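Local atomic coordinates of aldehyde dehydrogenase (Anabaena variabilis, PDB entry 4H7N), a protein that probably oxidises aldehydes to carboxylic acids with NAD+ as cofactor. Residues 93-96 / 97-101. Sequence-based numbering, arbitrary orientation. Where two conformers were deposited one is given.
Sequences ASID and RWCGL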
ATOM      1  N   ALA A  93      -4.927 -11.873  23.901  1.00 29.69           N
ATOM      2  CA  ALA A  93      -3.456 -11.804  23.780  1.00 31.15           C
ATOM      3  C   ALA A  93      -3.053 -10.802  22.732  1.00 29.92           C
ATOM      4  O   ALA A  93      -1.995 -10.179  22.821  1.00 26.24           O
ATOM      5  CB  ALA A  93      -2.838 -13.161  23.459  1.00 31.62           C
ATOM      6  N   SER A  94      -3.886 -10.643  21.713  1.00 27.89           N
ATOM      7  CA  SER A  94      -3.567  -9.676  20.681  1.00 29.38           C
ATOM      8  C   SER A  94      -3.652  -8.211  21.216  1.00 27.48           C
ATOM      9  O   SER A  94      -2.843  -7.357  20.852  1.00 26.60           O
ATOM     10  CB  SER A  94      -4.443  -9.966  19.458  1.00 33.38           C
ATOM     11  OG  SER A  94      -4.481  -8.852  18.634  1.00 44.09           O
ATOM     12  N   ILE A  95      -4.574  -7.925  22.132  1.00 25.58           N
ATOM     13  CA  ILE A  95      -4.636  -6.621  22.707  1.00 26.07           C
ATOM     14  C   ILE A  95      -3.328  -6.356  23.463  1.00 27.84           C
ATOM     15  O   ILE A  95      -2.708  -5.275  23.331  1.00 28.66           O
ATOM     16  CB  ILE A  95      -5.810  -6.529  23.709  1.00 28.48           C
ATOM     17  CG1 ILE A  95      -7.183  -6.572  22.985  1.00 29.59           C
ATOM     18  CG2 ILE A  95      -5.696  -5.251  24.533  1.00 29.97           C
ATOM     19  CD1 ILE A  95      -8.356  -6.531  23.974  1.00 29.22           C
ATOM     20  N   ASP A  96      -2.894  -7.342  24.267  1.00 28.12           N
ATOM     21  CA  ASP A  96      -1.626  -7.231  24.985  1.00 29.66           C
ATOM     22  C   ASP A  96      -0.431  -7.012  24.056  1.00 29.92           C
ATOM     23  O   ASP A  96       0.417  -6.128  24.307  1.00 30.21           O
ATOM     24  CB  ASP A  96      -1.371  -8.458  25.878  1.00 31.83           C
ATOM     25  CG  ASP A  96      -2.297  -8.489  27.116  1.00 35.59           C
ATOM     26  OD1 ASP A  96      -3.074  -7.495  27.326  1.00 35.55           O
ATOM     27  OD2 ASP A  96      -2.222  -9.481  27.903  1.00 37.09           O
ATOM     28  N   ARG A  97      -0.330  -7.847  23.041  1.00 29.16           N
ATOM     29  CA  ARG A  97       0.789  -7.805  22.115  0.80 32.26           C
ATOM     30  C   ARG A  97       0.925  -6.462  21.386  1.00 29.71           C
ATOM     31  O   ARG A  97       2.013  -5.870  21.319  1.00 29.83           O
ATOM     32  CB  ARG A  97       0.653  -8.926  21.099  0.80 35.36           C
ATOM     33  CG  ARG A  97       1.890  -9.067  20.226  0.80 41.19           C
ATOM     34  CD  ARG A  97       1.799 -10.239  19.254  0.80 44.17           C
ATOM     35  NE  ARG A  97       0.456 -10.470  18.722  0.80 46.90           N
ATOM     36  CZ  ARG A  97      -0.084  -9.872  17.654  0.80 49.09           C
ATOM     37  NH1 ARG A  97      -1.322 -10.217  17.298  0.80 44.87           N
ATOM     38  NH2 ARG A  97       0.583  -8.927  16.954  0.80 50.32           N
ATOM     39  N   TRP A  98      -0.164  -5.982  20.820  1.00 27.81           N
ATOM     40  CA  TRP A  98      -0.151  -4.663  20.201  1.00 26.88           C
ATOM     41  C   TRP A  98       0.104  -3.527  21.192  1.00 28.81           C
ATOM     42  O   TRP A  98       0.773  -2.576  20.857  1.00 25.64           O
ATOM     43  CB  TRP A  98      -1.462  -4.407  19.431  1.00 26.82           C
ATOM     44  CG  TRP A  98      -1.514  -5.156  18.154  1.00 26.12           C
ATOM     45  CD1 TRP A  98      -2.403  -6.136  17.787  1.00 26.26           C
ATOM     46  CD2 TRP A  98      -0.602  -5.004  17.051  1.00 27.18           C
ATOM     47  NE1 TRP A  98      -2.078  -6.596  16.522  1.00 26.79           N
ATOM     48  CE2 TRP A  98      -1.004  -5.899  16.045  1.00 27.00           C
ATOM     49  CE3 TRP A  98       0.482  -4.168  16.813  1.00 28.88           C
ATOM     50  CZ2 TRP A  98      -0.331  -6.016  14.831  1.00 27.63           C
ATOM     51  CZ3 TRP A  98       1.147  -4.275  15.607  1.00 30.45           C
ATOM     52  CH2 TRP A  98       0.734  -5.209  14.638  1.00 28.04           C
ATOM     53  N   CYS A  99      -0.443  -3.607  22.408  1.00 29.84           N
ATOM     54  CA  CYS A  99      -0.107  -2.602  23.421  1.00 31.86           C
ATOM     55  C   CYS A  99       1.408  -2.543  23.691  1.00 30.73           C
ATOM     56  O   CYS A  99       2.006  -1.459  23.932  1.00 30.81           O
ATOM     57  CB  CYS A  99      -0.853  -2.873  24.729  1.00 34.55           C
ATOM     58  SG  CYS A  99      -2.592  -2.373  24.669  1.00 34.70           S
ATOM     59  N   GLY A 100       2.025  -3.710  23.660  1.00 30.56           N
ATOM     60  CA  GLY A 100       3.457  -3.826  23.856  1.00 30.31           C
ATOM     61  C   GLY A 100       4.259  -3.240  22.724  1.00 31.83           C
ATOM     62  O   GLY A 100       5.344  -2.658  22.954  1.00 30.98           O
ATOM     63  N   LEU A 101       3.783  -3.407  21.495  1.00 30.64           N
ATOM     64  CA  LEU A 101       4.604  -3.011  20.347  1.00 34.03           C
ATOM     65  C   LEU A 101       4.451  -1.558  20.009  1.00 31.51           C
ATOM     66  O   LEU A 101       5.359  -0.960  19.488  1.00 32.97           O
ATOM     67  CB  LEU A 101       4.269  -3.806  19.099  1.00 35.60           C
ATOM     68  CG  LEU A 101       4.571  -5.282  19.127  1.00 41.77           C
ATOM     69  CD1 LEU A 101       4.043  -5.938  17.843  1.00 44.47           C
ATOM     70  CD2 LEU A 101       6.059  -5.561  19.345  1.00 48.43           C
TER
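The Trp98 indole meets Ser94 one helical turn back at its pyrrole side. Its CD1 lies 3.3 Å from Ser94 O, which comes at the ring obliquely, and 3.5 Å from Ser94 OG. In one of its two conformers, Arg97 puts NH2 3.4 Å above one face of the indole, shifted toward the rim. In that conformer the Arg97 chain first runs out extended, with CG anti to the backbone N (chi1 -172°), and then bends at chi3 (36°), which brings NH2 over the rim of the indole. Its NH1 then ends 3.7 Å from Ser94 OG, a loose polar approach that is also oblique. Ser94 OG therefore sits near both flat groups.

Four backbone hydrogen bonds hold this turn. Arg97 N binds Ala93 O, Trp98 N binds Ser94 O, Cys99 N binds Ile95 O and Gly100 N binds Asp96 O. The bond from Trp98 N is nearly straight (171°); that from Gly100 N is more bent. On another side of the helix, Cys99 SG packs loosely on Ile95 CG2 at 4.2 Å. Asp96 OD1 forms a salt bridge with Lys60 NZ and accepts a hydrogen bond from Gln57 NE2.

Trp98 also packs on Ile148, Pro149 and Leu152 of helix 147-153, while Ile95 and Cys99 reach helix 48-64. An alanine in place of Trp98 would probably open a gap against Ile148, Pro149 and Leu152 and, in this conformer, leave Arg97 NH2 without the ring beneath it. The Trp98 side chain is about 12 Å from that of Glu232, the predicted active-site residue. The arrangement is typical of an alpha-helix with i to i+4 bonding, here within helix 82-106, which packs against helices 48-64 and 147-153 in this aldehyde dehydrogenase fold.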